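Local coordinates for protein probable enoyl-CoA hydratase/isomerase (Pseudomonas aeruginosa PAO1, PDB 5WYD) that probably acts as an enoyl-CoA hydratase/isomerase of the crotonase family, with a likely role in making the diffusible signal factor, at residues H34-W40 and F73-D79; L45-R49 and R97-F102; Q252-G257 and D266-R270; Y62-G68 and V111-N117; A10-D15 and Q50-H54. The protein carries 1 engineered substitution. All coordinates share one frame; numbering follows the deposited sequence.

Interaction 1 of 5, residues H34-W40 and F73-D79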
# COMPACT_ATOMS: atom_id res chain seq x y z
N HIS A 34 7.19 30.07 25.76
CA HIS A 34 6.28 31.06 25.22
C HIS A 34 5.26 31.38 26.30
O HIS A 34 4.53 30.49 26.74
CB HIS A 34 5.61 30.54 23.94
CG HIS A 34 4.82 31.57 23.21
ND1 HIS A 34 3.45 31.51 23.13
CD2 HIS A 34 5.19 32.73 22.62
CE1 HIS A 34 3.01 32.56 22.45
NE2 HIS A 34 4.05 33.31 22.14
N PRO A 35 5.17 32.62 26.76
CA PRO A 35 4.21 32.73 27.86
C PRO A 35 2.78 33.02 27.38
O PRO A 35 2.59 33.46 26.26
CB PRO A 35 4.78 33.87 28.70
CG PRO A 35 6.26 33.86 28.40
CD PRO A 35 6.38 33.45 26.97
N PRO A 36 1.77 32.70 28.21
CA PRO A 36 1.96 32.11 29.53
C PRO A 36 1.67 30.61 29.56
O PRO A 36 1.95 29.95 30.56
CB PRO A 36 0.94 32.87 30.39
CG PRO A 36 -0.21 33.10 29.43
CD PRO A 36 0.38 33.16 28.02
N ALA A 37 1.12 30.10 28.46
CA ALA A 37 0.75 28.70 28.31
C ALA A 37 1.72 27.90 27.45
O ALA A 37 1.45 26.74 27.16
CB ALA A 37 -0.66 28.61 27.74
N ASN A 38 2.84 28.49 27.03
CA ASN A 38 3.82 27.81 26.18
C ASN A 38 3.18 27.37 24.86
O ASN A 38 3.54 26.33 24.30
CB ASN A 38 4.49 26.66 26.92
CG ASN A 38 5.42 27.16 28.00
OD1 ASN A 38 5.95 28.27 27.92
ND2 ASN A 38 5.56 26.39 29.07
N THR A 39 2.22 28.16 24.38
CA THR A 39 1.56 27.88 23.11
C THR A 39 2.53 28.11 21.95
O THR A 39 3.40 28.98 22.00
CB THR A 39 0.30 28.73 22.94
OG1 THR A 39 -0.22 28.59 21.62
CG2 THR A 39 0.60 30.19 23.18
N TRP A 40 2.39 27.27 20.92
CA TRP A 40 3.24 27.35 19.74
C TRP A 40 3.02 28.61 18.93
O TRP A 40 1.90 29.13 18.84
CB TRP A 40 3.03 26.16 18.82
CG TRP A 40 3.66 24.98 19.33
CD1 TRP A 40 3.06 23.94 19.93
CD2 TRP A 40 5.06 24.71 19.34
NE1 TRP A 40 4.00 23.02 20.31
CE2 TRP A 40 5.24 23.47 19.95
CE3 TRP A 40 6.19 25.41 18.89
CZ2 TRP A 40 6.50 22.90 20.13
CZ3 TRP A 40 7.44 24.84 19.07
CH2 TRP A 40 7.58 23.61 19.68
N PHE A 73 2.12 24.26 32.25
CA PHE A 73 1.83 23.90 30.86
C PHE A 73 3.03 23.23 30.19
O PHE A 73 4.08 23.86 30.05
CB PHE A 73 1.44 25.12 30.02
CG PHE A 73 0.21 25.79 30.50
CD1 PHE A 73 0.28 26.78 31.44
CD2 PHE A 73 -1.02 25.44 30.00
CE1 PHE A 73 -0.86 27.42 31.87
CE2 PHE A 73 -2.17 26.06 30.43
CZ PHE A 73 -2.09 27.05 31.37
N PHE A 74 2.85 21.98 29.74
CA PHE A 74 3.85 21.43 28.83
C PHE A 74 3.78 22.15 27.50
O PHE A 74 4.77 22.76 27.06
CB PHE A 74 3.60 19.93 28.64
CG PHE A 74 4.37 19.34 27.49
CD1 PHE A 74 5.66 18.86 27.68
CD2 PHE A 74 3.83 19.28 26.21
CE1 PHE A 74 6.39 18.33 26.64
CE2 PHE A 74 4.57 18.76 25.16
CZ PHE A 74 5.85 18.29 25.38
N SER A 75 2.61 22.14 26.88
CA SER A 75 2.41 22.91 25.66
C SER A 75 0.92 23.09 25.43
O SER A 75 0.16 22.13 25.49
CB SER A 75 3.06 22.24 24.46
OG SER A 75 2.96 23.09 23.32
N ALA A 76 0.54 24.33 25.12
CA ALA A 76 -0.84 24.67 24.88
C ALA A 76 -1.25 24.54 23.43
O ALA A 76 -2.43 24.74 23.12
CB ALA A 76 -1.12 26.11 25.33
N GLY A 77 -0.33 24.21 22.54
CA GLY A 77 -0.76 24.16 21.17
C GLY A 77 -0.65 25.50 20.48
O GLY A 77 0.11 26.39 20.88
N ALA A 78 -1.38 25.61 19.38
CA ALA A 78 -1.40 26.80 18.56
C ALA A 78 -2.14 27.97 19.19
O ALA A 78 -3.28 27.84 19.64
CB ALA A 78 -2.03 26.46 17.24
N ASP A 79 -1.51 29.14 19.13
CA ASP A 79 -2.08 30.36 19.67
C ASP A 79 -3.22 30.83 18.78
O ASP A 79 -3.21 30.62 17.57
CB ASP A 79 -1.00 31.43 19.79
CG ASP A 79 -1.48 32.64 20.53
OD1 ASP A 79 -2.69 32.92 20.52
OD2 ASP A 79 -0.63 33.29 21.17

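Interaction 2 of 5, residues L45-R49 and R97-F102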
# COMPACT_ATOMS: atom_id res chain seq x y z
N LEU A 45 7.85 27.47 15.59
CA LEU A 45 7.78 26.30 14.72
C LEU A 45 8.94 26.23 13.73
O LEU A 45 9.49 25.15 13.50
CB LEU A 45 6.46 26.28 13.96
CG LEU A 45 5.22 26.02 14.81
CD1 LEU A 45 4.00 25.99 13.97
CD2 LEU A 45 5.39 24.71 15.49
N ILE A 46 9.30 27.35 13.10
CA ILE A 46 10.42 27.29 12.16
C ILE A 46 11.69 26.93 12.91
O ILE A 46 12.44 26.04 12.48
CB ILE A 46 10.59 28.61 11.40
CG1 ILE A 46 9.41 28.86 10.46
CG2 ILE A 46 11.88 28.57 10.60
CD1 ILE A 46 9.45 30.24 9.84
N GLY A 47 11.92 27.55 14.06
CA GLY A 47 13.12 27.23 14.80
C GLY A 47 13.16 25.75 15.09
O GLY A 47 14.18 25.09 14.85
N LEU A 48 12.02 25.18 15.47
CA LEU A 48 11.99 23.77 15.82
C LEU A 48 12.45 22.93 14.65
O LEU A 48 13.38 22.13 14.78
CB LEU A 48 10.59 23.37 16.22
CG LEU A 48 10.60 21.88 16.46
CD1 LEU A 48 11.62 21.53 17.51
CD2 LEU A 48 9.20 21.42 16.84
N ARG A 49 11.89 23.18 13.47
CA ARG A 49 12.37 22.47 12.29
C ARG A 49 13.85 22.75 12.10
O ARG A 49 14.66 21.83 11.97
CB ARG A 49 11.63 22.95 11.06
CG ARG A 49 12.16 22.29 9.82
CD ARG A 49 11.86 23.06 8.56
NE ARG A 49 10.68 23.90 8.68
CZ ARG A 49 10.59 25.08 8.08
NH1 ARG A 49 11.61 25.52 7.36
NH2 ARG A 49 9.48 25.81 8.20
N ARG A 97 3.31 24.63 8.62
CA ARG A 97 4.38 24.78 9.59
C ARG A 97 4.33 23.70 10.66
O ARG A 97 5.37 23.16 11.05
CB ARG A 97 4.28 26.15 10.25
CG ARG A 97 4.64 27.35 9.37
CD ARG A 97 6.00 27.20 8.76
NE ARG A 97 6.30 28.24 7.78
CZ ARG A 97 6.07 28.14 6.47
NH1 ARG A 97 6.39 29.15 5.68
NH2 ARG A 97 5.52 27.04 5.96
N PHE A 98 3.14 23.40 11.17
CA PHE A 98 3.05 22.34 12.18
C PHE A 98 3.50 21.03 11.60
O PHE A 98 4.26 20.28 12.22
CB PHE A 98 1.63 22.17 12.70
CG PHE A 98 1.28 23.06 13.85
CD1 PHE A 98 1.82 22.83 15.09
CD2 PHE A 98 0.34 24.07 13.72
CE1 PHE A 98 1.51 23.61 16.17
CE2 PHE A 98 -0.01 24.85 14.80
CZ PHE A 98 0.60 24.63 16.03
N GLY A 99 3.03 20.71 10.40
CA GLY A 99 3.40 19.45 9.81
C GLY A 99 4.90 19.37 9.59
O GLY A 99 5.54 18.42 10.03
N GLU A 100 5.48 20.42 9.02
CA GLU A 100 6.91 20.41 8.76
C GLU A 100 7.72 20.28 10.04
O GLU A 100 8.64 19.46 10.13
CB GLU A 100 7.33 21.68 8.02
CG GLU A 100 6.69 21.92 6.68
CD GLU A 100 7.12 23.24 6.08
OE1 GLU A 100 7.94 23.96 6.69
OE2 GLU A 100 6.69 23.55 4.95
N ALA A 101 7.39 21.11 11.03
CA ALA A 101 8.16 21.09 12.26
C ALA A 101 8.00 19.76 12.96
O ALA A 101 8.99 19.07 13.25
CB ALA A 101 7.72 22.25 13.15
N PHE A 102 6.76 19.33 13.17
CA PHE A 102 6.54 18.08 13.89
C PHE A 102 7.10 16.88 13.14
O PHE A 102 7.65 15.96 13.76
CB PHE A 102 5.06 17.89 14.18
CG PHE A 102 4.53 18.86 15.18
CD1 PHE A 102 5.32 19.35 16.21
CD2 PHE A 102 3.23 19.26 15.12
CE1 PHE A 102 4.82 20.25 17.12
CE2 PHE A 102 2.71 20.12 16.05
CZ PHE A 102 3.50 20.63 17.04
O HOH W 1 7.36 24.42 10.53

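Interaction 3 of 5, residues Q252-G257 and D266-R270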
# COMPACT_ATOMS: atom_id res chain seq x y z
N GLN A 252 33.37 -0.31 11.79
CA GLN A 252 34.14 -0.50 13.02
C GLN A 252 33.26 -0.41 14.27
O GLN A 252 33.41 -1.20 15.21
CB GLN A 252 35.28 0.53 13.08
CG GLN A 252 34.82 1.99 12.98
CD GLN A 252 35.94 3.00 13.13
OE1 GLN A 252 37.12 2.66 13.06
NE2 GLN A 252 35.57 4.26 13.35
N ASP A 253 32.32 0.55 14.28
CA ASP A 253 31.46 0.77 15.44
C ASP A 253 30.74 -0.50 15.86
O ASP A 253 30.54 -0.75 17.06
CB ASP A 253 30.49 1.91 15.10
CG ASP A 253 29.66 2.37 16.29
OD1 ASP A 253 29.76 1.78 17.39
OD2 ASP A 253 28.95 3.40 16.16
N THR A 254 30.30 -1.30 14.89
CA THR A 254 29.59 -2.55 15.17
C THR A 254 30.49 -3.60 15.83
O THR A 254 30.05 -4.30 16.76
CB THR A 254 28.96 -3.03 13.87
OG1 THR A 254 29.89 -2.80 12.80
CG2 THR A 254 27.68 -2.22 13.58
N ARG A 255 31.76 -3.72 15.39
CA ARG A 255 32.69 -4.70 15.96
C ARG A 255 32.95 -4.43 17.45
O ARG A 255 33.16 -5.37 18.23
CB ARG A 255 34.01 -4.66 15.17
CG ARG A 255 35.16 -5.49 15.74
CD ARG A 255 36.48 -5.17 15.04
NE ARG A 255 36.40 -5.15 13.58
CZ ARG A 255 36.36 -4.04 12.85
NH1 ARG A 255 36.38 -2.85 13.44
NH2 ARG A 255 36.30 -4.11 11.53
N GLU A 256 32.92 -3.16 17.85
CA GLU A 256 33.17 -2.84 19.24
C GLU A 256 32.07 -3.39 20.14
O GLU A 256 32.36 -4.03 21.17
CB GLU A 256 33.27 -1.32 19.42
CG GLU A 256 33.20 -0.95 20.88
CD GLU A 256 34.30 -1.59 21.73
OE1 GLU A 256 35.30 -2.10 21.16
OE2 GLU A 256 34.12 -1.67 22.97
N GLY A 257 30.81 -3.22 19.75
CA GLY A 257 29.73 -3.69 20.60
C GLY A 257 29.79 -5.18 20.82
O GLY A 257 29.60 -5.66 21.94
N ASP A 266 32.03 -2.81 29.14
CA ASP A 266 31.18 -1.80 28.55
C ASP A 266 31.64 -1.47 27.12
O ASP A 266 32.85 -1.35 26.88
CB ASP A 266 31.22 -0.58 29.47
CG ASP A 266 31.06 -0.97 30.94
OD1 ASP A 266 30.87 -2.18 31.20
OD2 ASP A 266 31.10 -0.10 31.83
N PRO A 267 30.72 -1.38 26.16
CA PRO A 267 31.11 -1.03 24.78
C PRO A 267 31.55 0.41 24.70
O PRO A 267 31.00 1.29 25.37
CB PRO A 267 29.83 -1.28 23.98
CG PRO A 267 28.73 -1.07 24.96
CD PRO A 267 29.27 -1.56 26.29
N LYS A 268 32.57 0.66 23.88
CA LYS A 268 33.12 2.01 23.69
C LYS A 268 33.15 2.39 22.21
O LYS A 268 33.91 1.80 21.43
CB LYS A 268 34.53 2.10 24.29
CG LYS A 268 35.51 1.01 23.81
CD LYS A 268 36.91 1.14 24.40
CE LYS A 268 37.80 -0.04 23.96
NZ LYS A 268 37.92 -0.14 22.47
N TRP A 269 32.37 3.41 21.82
CA TRP A 269 32.35 3.89 20.43
C TRP A 269 32.49 5.40 20.41
O TRP A 269 32.22 6.09 21.39
CB TRP A 269 31.06 3.51 19.69
CG TRP A 269 29.91 3.50 20.61
CD1 TRP A 269 29.41 4.55 21.31
CD2 TRP A 269 29.17 2.35 21.01
NE1 TRP A 269 28.37 4.13 22.11
CE2 TRP A 269 28.21 2.78 21.94
CE3 TRP A 269 29.21 1.00 20.66
CZ2 TRP A 269 27.31 1.91 22.52
CZ3 TRP A 269 28.30 0.13 21.24
CH2 TRP A 269 27.36 0.60 22.16
N ARG A 270 32.87 5.91 19.24
CA ARG A 270 33.01 7.35 19.04
C ARG A 270 31.69 8.08 19.27
O ARG A 270 30.87 8.19 18.36
CB ARG A 270 33.54 7.63 17.64
CG ARG A 270 34.96 7.17 17.44
CD ARG A 270 35.46 7.59 16.08
NE ARG A 270 34.65 7.03 15.01
CZ ARG A 270 34.92 7.19 13.72
NH1 ARG A 270 35.97 7.89 13.35
NH2 ARG A 270 34.13 6.66 12.80

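Interaction 4 of 5, residues Y62-G68 and V111-N117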
# COMPACT_ATOMS: atom_id res chain seq x y z
N TYR A 62 23.09 12.38 20.92
CA TYR A 62 22.44 11.12 20.70
C TYR A 62 21.01 11.09 21.20
O TYR A 62 20.27 10.18 20.82
CB TYR A 62 23.22 9.98 21.37
CG TYR A 62 24.70 10.01 21.09
CD1 TYR A 62 25.17 10.29 19.82
CD2 TYR A 62 25.61 9.67 22.07
CE1 TYR A 62 26.51 10.29 19.54
CE2 TYR A 62 26.97 9.66 21.80
CZ TYR A 62 27.42 9.98 20.53
OH TYR A 62 28.76 9.98 20.23
N ALA A 63 20.61 12.05 22.02
CA ALA A 63 19.25 12.06 22.55
C ALA A 63 18.70 13.47 22.53
O ALA A 63 19.44 14.44 22.44
CB ALA A 63 19.18 11.48 23.96
N LEU A 64 17.37 13.57 22.53
CA LEU A 64 16.64 14.83 22.58
C LEU A 64 15.54 14.78 23.63
O LEU A 64 14.87 13.75 23.78
CB LEU A 64 16.07 15.18 21.21
CG LEU A 64 15.30 16.45 20.90
CD1 LEU A 64 15.26 16.57 19.40
CD2 LEU A 64 13.87 16.44 21.44
N VAL A 65 15.36 15.88 24.36
CA VAL A 65 14.31 16.04 25.35
C VAL A 65 13.62 17.37 25.10
O VAL A 65 14.28 18.35 24.72
CB VAL A 65 14.85 15.95 26.79
CG1 VAL A 65 13.74 16.20 27.83
CG2 VAL A 65 15.51 14.58 27.02
N VAL A 66 12.29 17.37 25.16
CA VAL A 66 11.48 18.58 25.06
C VAL A 66 10.52 18.65 26.24
O VAL A 66 9.78 17.69 26.50
CB VAL A 66 10.71 18.66 23.73
CG1 VAL A 66 11.68 18.75 22.60
CG2 VAL A 66 9.84 17.44 23.56
N THR A 67 10.48 19.80 26.92
CA THR A 67 9.60 19.99 28.06
C THR A 67 9.01 21.39 27.99
O THR A 67 9.56 22.28 27.32
CB THR A 67 10.34 19.78 29.40
OG1 THR A 67 9.40 19.69 30.49
CG2 THR A 67 11.26 20.95 29.68
N GLY A 68 7.88 21.58 28.66
CA GLY A 68 7.24 22.88 28.66
C GLY A 68 7.71 23.75 29.81
O GLY A 68 7.77 23.33 30.97
N VAL A 111 17.01 9.61 19.49
CA VAL A 111 15.76 9.43 20.21
C VAL A 111 15.30 10.76 20.80
O VAL A 111 16.08 11.56 21.32
CB VAL A 111 15.92 8.37 21.30
CG1 VAL A 111 16.95 8.81 22.28
CG2 VAL A 111 14.61 8.15 22.01
N SER A 112 14.00 11.00 20.72
CA SER A 112 13.37 12.19 21.25
C SER A 112 12.48 11.73 22.39
O SER A 112 11.73 10.76 22.26
CB SER A 112 12.58 12.94 20.16
OG SER A 112 11.59 12.13 19.54
N ILE A 113 12.61 12.38 23.53
CA ILE A 113 11.84 12.04 24.71
C ILE A 113 11.02 13.28 25.04
O ILE A 113 11.56 14.38 25.14
CB ILE A 113 12.74 11.66 25.90
CG1 ILE A 113 13.76 10.60 25.52
CG2 ILE A 113 11.93 11.10 27.05
CD1 ILE A 113 14.67 10.38 26.63
N ALA A 114 9.72 13.09 25.24
CA ALA A 114 8.82 14.18 25.56
C ALA A 114 8.55 14.15 27.05
O ALA A 114 7.97 13.18 27.55
CB ALA A 114 7.52 14.01 24.80
N ALA A 115 8.95 15.20 27.75
CA ALA A 115 8.75 15.31 29.19
C ALA A 115 7.59 16.26 29.45
O ALA A 115 7.75 17.48 29.36
CB ALA A 115 10.03 15.81 29.85
N ILE A 116 6.48 15.71 29.90
CA ILE A 116 5.24 16.45 30.08
C ILE A 116 5.19 16.95 31.52
O ILE A 116 4.82 16.22 32.44
CB ILE A 116 4.03 15.59 29.74
CG1 ILE A 116 4.18 15.03 28.33
CG2 ILE A 116 2.75 16.42 29.91
CD1 ILE A 116 3.06 14.13 27.89
N ASN A 117 5.53 18.21 31.72
CA ASN A 117 5.46 18.78 33.04
C ASN A 117 4.19 19.58 33.26
O ASN A 117 3.91 19.96 34.40
CB ASN A 117 6.71 19.63 33.33
CG ASN A 117 6.92 20.74 32.32
OD1 ASN A 117 6.31 20.76 31.26
ND2 ASN A 117 7.77 21.70 32.68

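Interaction 5 of 5, residues A10-D15 and Q50-H54. Engineered in segment 10-15: Asp15 (natural residue Leu).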
# COMPACT_ATOMS: atom_id res chain seq x y z
N ALA A 10 23.36 24.04 19.57
CA ALA A 10 22.82 25.13 18.74
C ALA A 10 23.02 26.53 19.35
O ALA A 10 22.12 27.37 19.29
CB ALA A 10 21.34 24.91 18.43
N SER A 11 24.17 26.78 19.99
CA SER A 11 24.41 28.09 20.58
C SER A 11 24.71 29.16 19.52
O SER A 11 24.24 30.29 19.63
CB SER A 11 25.55 27.99 21.59
OG SER A 11 25.18 27.21 22.71
N SER A 12 25.46 28.80 18.48
CA SER A 12 25.84 29.75 17.42
C SER A 12 24.85 29.62 16.26
O SER A 12 25.17 29.23 15.14
CB SER A 12 27.27 29.52 16.95
OG SER A 12 27.58 30.33 15.82
N PHE A 13 23.61 29.98 16.57
CA PHE A 13 22.51 29.87 15.62
C PHE A 13 21.46 30.88 16.04
O PHE A 13 21.44 31.35 17.18
CB PHE A 13 21.97 28.43 15.58
CG PHE A 13 20.68 28.27 14.81
CD1 PHE A 13 20.61 28.61 13.46
CD2 PHE A 13 19.55 27.76 15.44
CE1 PHE A 13 19.42 28.46 12.77
CE2 PHE A 13 18.37 27.59 14.75
CZ PHE A 13 18.30 27.95 13.42
N ASP A 14 20.62 31.25 15.09
CA ASP A 14 19.49 32.14 15.34
C ASP A 14 18.23 31.31 15.55
O ASP A 14 17.63 30.81 14.58
CB ASP A 14 19.31 33.13 14.19
CG ASP A 14 18.22 34.15 14.47
OD1 ASP A 14 17.63 34.11 15.58
OD2 ASP A 14 17.95 34.99 13.59
N ASP A 15 17.81 31.20 16.81
CA ASP A 15 16.62 30.47 17.24
C ASP A 15 15.78 31.48 18.01
O ASP A 15 16.32 32.44 18.56
CB ASP A 15 16.96 29.23 18.13
CG ASP A 15 15.82 28.19 18.22
OD1 ASP A 15 14.71 28.47 17.72
OD2 ASP A 15 16.04 27.09 18.78
N GLN A 50 14.24 24.01 12.15
CA GLN A 50 15.63 24.32 11.97
C GLN A 50 16.46 23.68 13.05
O GLN A 50 17.50 23.08 12.77
CB GLN A 50 15.81 25.83 11.97
CG GLN A 50 15.16 26.49 10.80
CD GLN A 50 15.33 27.97 10.85
OE1 GLN A 50 15.78 28.51 11.84
NE2 GLN A 50 15.00 28.63 9.76
N LEU A 51 15.98 23.73 14.29
CA LEU A 51 16.78 23.18 15.36
C LEU A 51 17.03 21.71 15.12
O LEU A 51 18.19 21.27 15.14
CB LEU A 51 16.10 23.45 16.69
CG LEU A 51 16.77 23.03 17.97
CD1 LEU A 51 18.18 23.58 17.99
CD2 LEU A 51 15.96 23.74 19.04
N ILE A 52 16.00 20.98 14.69
CA ILE A 52 16.14 19.54 14.44
C ILE A 52 17.18 19.27 13.38
O ILE A 52 18.00 18.35 13.52
CB ILE A 52 14.79 18.95 14.04
CG1 ILE A 52 13.79 19.10 15.16
CG2 ILE A 52 14.96 17.48 13.74
CD1 ILE A 52 14.18 18.34 16.40
N GLU A 53 17.18 20.06 12.31
CA GLU A 53 18.15 19.85 11.25
C GLU A 53 19.57 20.07 11.73
O GLU A 53 20.49 19.36 11.32
CB GLU A 53 17.86 20.75 10.08
CG GLU A 53 16.46 20.60 9.58
CD GLU A 53 16.20 21.55 8.46
OE1 GLU A 53 17.13 22.30 8.12
OE2 GLU A 53 15.06 21.58 7.96
N HIS A 54 19.78 21.11 12.54
CA HIS A 54 21.11 21.34 13.08
C HIS A 54 21.51 20.18 13.97
O HIS A 54 22.66 19.73 13.95
CB HIS A 54 21.11 22.65 13.86
CG HIS A 54 21.15 23.86 12.98
ND1 HIS A 54 20.04 24.32 12.32
CD2 HIS A 54 22.16 24.72 12.68
CE1 HIS A 54 20.36 25.41 11.63
NE2 HIS A 54 21.64 25.68 11.84

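Interaction 1 of 5, residues H34-W40 and F73-D79
Ala37 sits over one face of the Phe73 ring, its CA 3.9 Å from the ring centroid in a CH-pi contact, and Ala37 CB meets Ala76 CB at 3.5 Å. Alongside this packing the amide of Asn38 spans both loops. Its ND2 donates to Phe73 O (3.1 Å), with the acceptor close to the amide plane, and its OD1 accepts from His34 N at 3.1 Å, which fixes the rotation of the amide. Further along, Thr39 OG1 and Trp40 N both face Gly77 O, although the modelled distances are too short to be trusted in detail. The outer side is looser. Asp79, its CG anti to the backbone N (chi1 -172°), brings OD2 to the edge of the His34 ring, 3.9 Å from CE1, without forming a salt bridge; its OD1 accepts from Asn81 N. The Ala-Gly-Ala-Asp run ending here is characteristic of crotonases, and Phe73 lines the pentanedial pocket. Segment 34-40 links strand 27-32 to helix 42-57 and segment 73-79 lies between strand 63-68 and helix 88-106, with Trp40 packed on Ile32, Leu45 and Leu48.

Interaction 2 of 5, residues L45-R49 and R97-F102
With its CG anti to the carbonyl carbon (chi1 -68°), Leu45 sends CD1 over the centre of the Phe98 ring; Arg49, its CG anti to the backbone N (chi1 177°) and its chain bent at chi3, folds its guanidinium beside Glu100. These are two roughly parallel helices of the crotonase fold, 42-57 and 88-106, whose short segments cross at 27° with their axes 8.3 Å apart. The apolar half is led by Leu45: CD1 makes a CH-pi contact at 3.9 Å from the Phe98 ring centroid, and CD2 lies 4.1 Å from Ala101 CB. Leu48 CD2 reaches the same methyl, Ala101 CB, at 4.1 Å. The small Ala101 lets the backbones draw close, with its CB 3.4 Å from Leu45 O. At the more exposed end the contact turns ionic. Glu100 OE1 stands 2.8 Å from Arg49 NH2, but over the guanidinium face, so the attraction is one of charge without an N-H aimed at the oxygen. Glu100 OE2 has its own salt bridge to Arg96 and a long one to Arg97, and the carboxylate thus probably offsets the positive charges gathered round it. Arg97 contributes its aliphatic part as well, running side by side with Ile46. Its CD lies at the edge of the Arg49 guanidinium, 3.8 Å from NH2.

Interaction 3 of 5, residues Q252-G257 and D266-R270
Glu256 reaches from helix 252-262 onto the backbone of Lys268, and each of its side-chain atoms finds something there. CB lies 3.8 Å from Lys268 O. The next carbon, CG, presses closer to the same oxygen, at 2.9 Å from Lys268 O. With CG anti to the backbone N (chi1 166°) and the chain then bent at chi2 (59°), the carboxylate turns across the lysine chain, and CD comes to 3.5 Å from Lys268 CG. At the tip the two oxygens divide the work: OE1 forms a salt bridge with Lys268 NZ (3.5 Å), and OE2 accepts a hydrogen bond from Lys268 N (2.9 Å), met on its anti side and somewhat out of the carboxylate plane. Arg265 adds a salt bridge to OE2, so one carboxylate ties down the turn leading out of the helix. The arrangement belongs to the C-terminal helical part of the crotonase fold, where the chain doubles back along its last helix. Trp269 follows, with the edge of its ring toward Gly257 CA and its CB 3.2 Å from Asp253 OD1. Asp253 OD2 is turned instead to Ser215, through a weak hydrogen bond. At the solvent-exposed end, Gln252 NE2 sits over one face of the Arg270 guanidinium; both groups are donors there, and no hydrogen bond joins them. Pro267 and Trp269 also pack against Ala148 of a second subunit, and Arg255 of helix 252-262 makes a salt bridge to Asp85 of that subunit.

Interaction 4 of 5, residues Y62-G68 and V111-N117
Leu64 and Val66 alternate with Val111, Ile113 and Ala115 in a parallel backbone ladder, the short strand segments inclined at 21° to each other. Leu64 N donates to Val111 O and Ile113 N donates to Leu64 O, both at 2.7 Å. The next two rungs are Val66 N to Ile113 O (3.1 Å) and Ala115 N to Val66 O (2.9 Å). Side chains of paired residues fall on the same face. Ala63, Val65, Val111 and Ile113 share one: Ala63 CB meets Val111 CG1 at 3.9 Å, and Val65 CG2 lies 4.2 Å from Ile113 CB. Leu64, Val66, Ser112 and Ala114 share the other, where Val66 CG2 and Ala114 CB are 4.3 Å apart. Ser112 turns its hydroxyl away to Asp132 N. Toward the C-terminal end the ladder loosens and side chains take part. Thr67, its OG1 anti to the backbone N (chi1 -168°), donates that hydroxyl to Ala115 O at 3.0 Å, tilted from the carbonyl plane. Beyond the strand Asn117 adds less certain bonds to Gly68: Gly68 N gives its OD1 a weak hydrogen bond, and the ND2 contact with Gly68 O is too short to trust, Gly68 being poorly ordered. The two strands form a beta-alpha-beta crossover through helix 88-106, as in the crotonase fold, in the buried middle of the mixed sheet. Strand 27-32 lies beyond 63-68 and strand 133-137 beyond 111-116, and helix 200-211 covers the face bearing Ala63, Val65, Val111 and Ile113.

Interaction 5 of 5, residues A10-D15 and Q50-H54
Phe13 and His54 make the aromatic part of this surface contact. Their ring centroids are 4.1 Å apart with the planes at 38°, an oblique pairing in which His54 CE1 sits over the phenyl face, 3.4 Å from Phe13 CE1. Phe13 reaches across because its CG is anti to the backbone N (chi1 170°), directing the ring at the helix. One hydrogen bond within the helix sets the imidazole for this role: His54 ND1 donates to Gln50 O at 2.9 Å, nearly straight and in the ring plane, though from above the carbonyl plane. Since Gln50 O also accepts from His54 N, the turn is gripped twice and the imidazole is held against rotation. Two polar atoms meet carbon across the contact. Gln50 OE1 lies 3.0 Å from Phe13 CZ at the phenyl edge, with the amide plane steeply turned from the ring. OD2 of Asp15, an engineered residue (leucine in nature), lies 3.4 Å from the Leu51 CD2 methyl; this oxygen is buried by the contact and has no partner in the model. The apolar contact is that of Leu51 CD1 with Ala10 CB at 3.5 Å, tighter than usual, though Ala10 is poorly ordered. Next to Phe13, Ser12 centres an inverse gamma turn, so the whole is an irregular N-terminal arm, bent just before its aromatic residue, that lies on helix 42-57 of the crotonase fold.

In the fold
Four of the five contacts gather around helix 42-57 and the strands beside it. Interactions 2 and 5 both use this helix, their centres 13 Å apart, and Asp15 touches Gly47. Interaction 1 joins the loops leading toward helices 42-57 and 88-106, which interaction 2 pairs; Ala78 packs against Phe98. Interaction 4 supplies the central strands, met by Phe74 of interaction 1 and, through Leu64 and Ile52, by interaction 5. Along the chain interactions 1, 2 and 5 interlock, as do 1, 2 and 4, whereas interaction 3 comes last, 41 Å from interaction 1 between centres. The pocket end and the C-terminal subunit contact thus lie on opposite sides of the chain's centre.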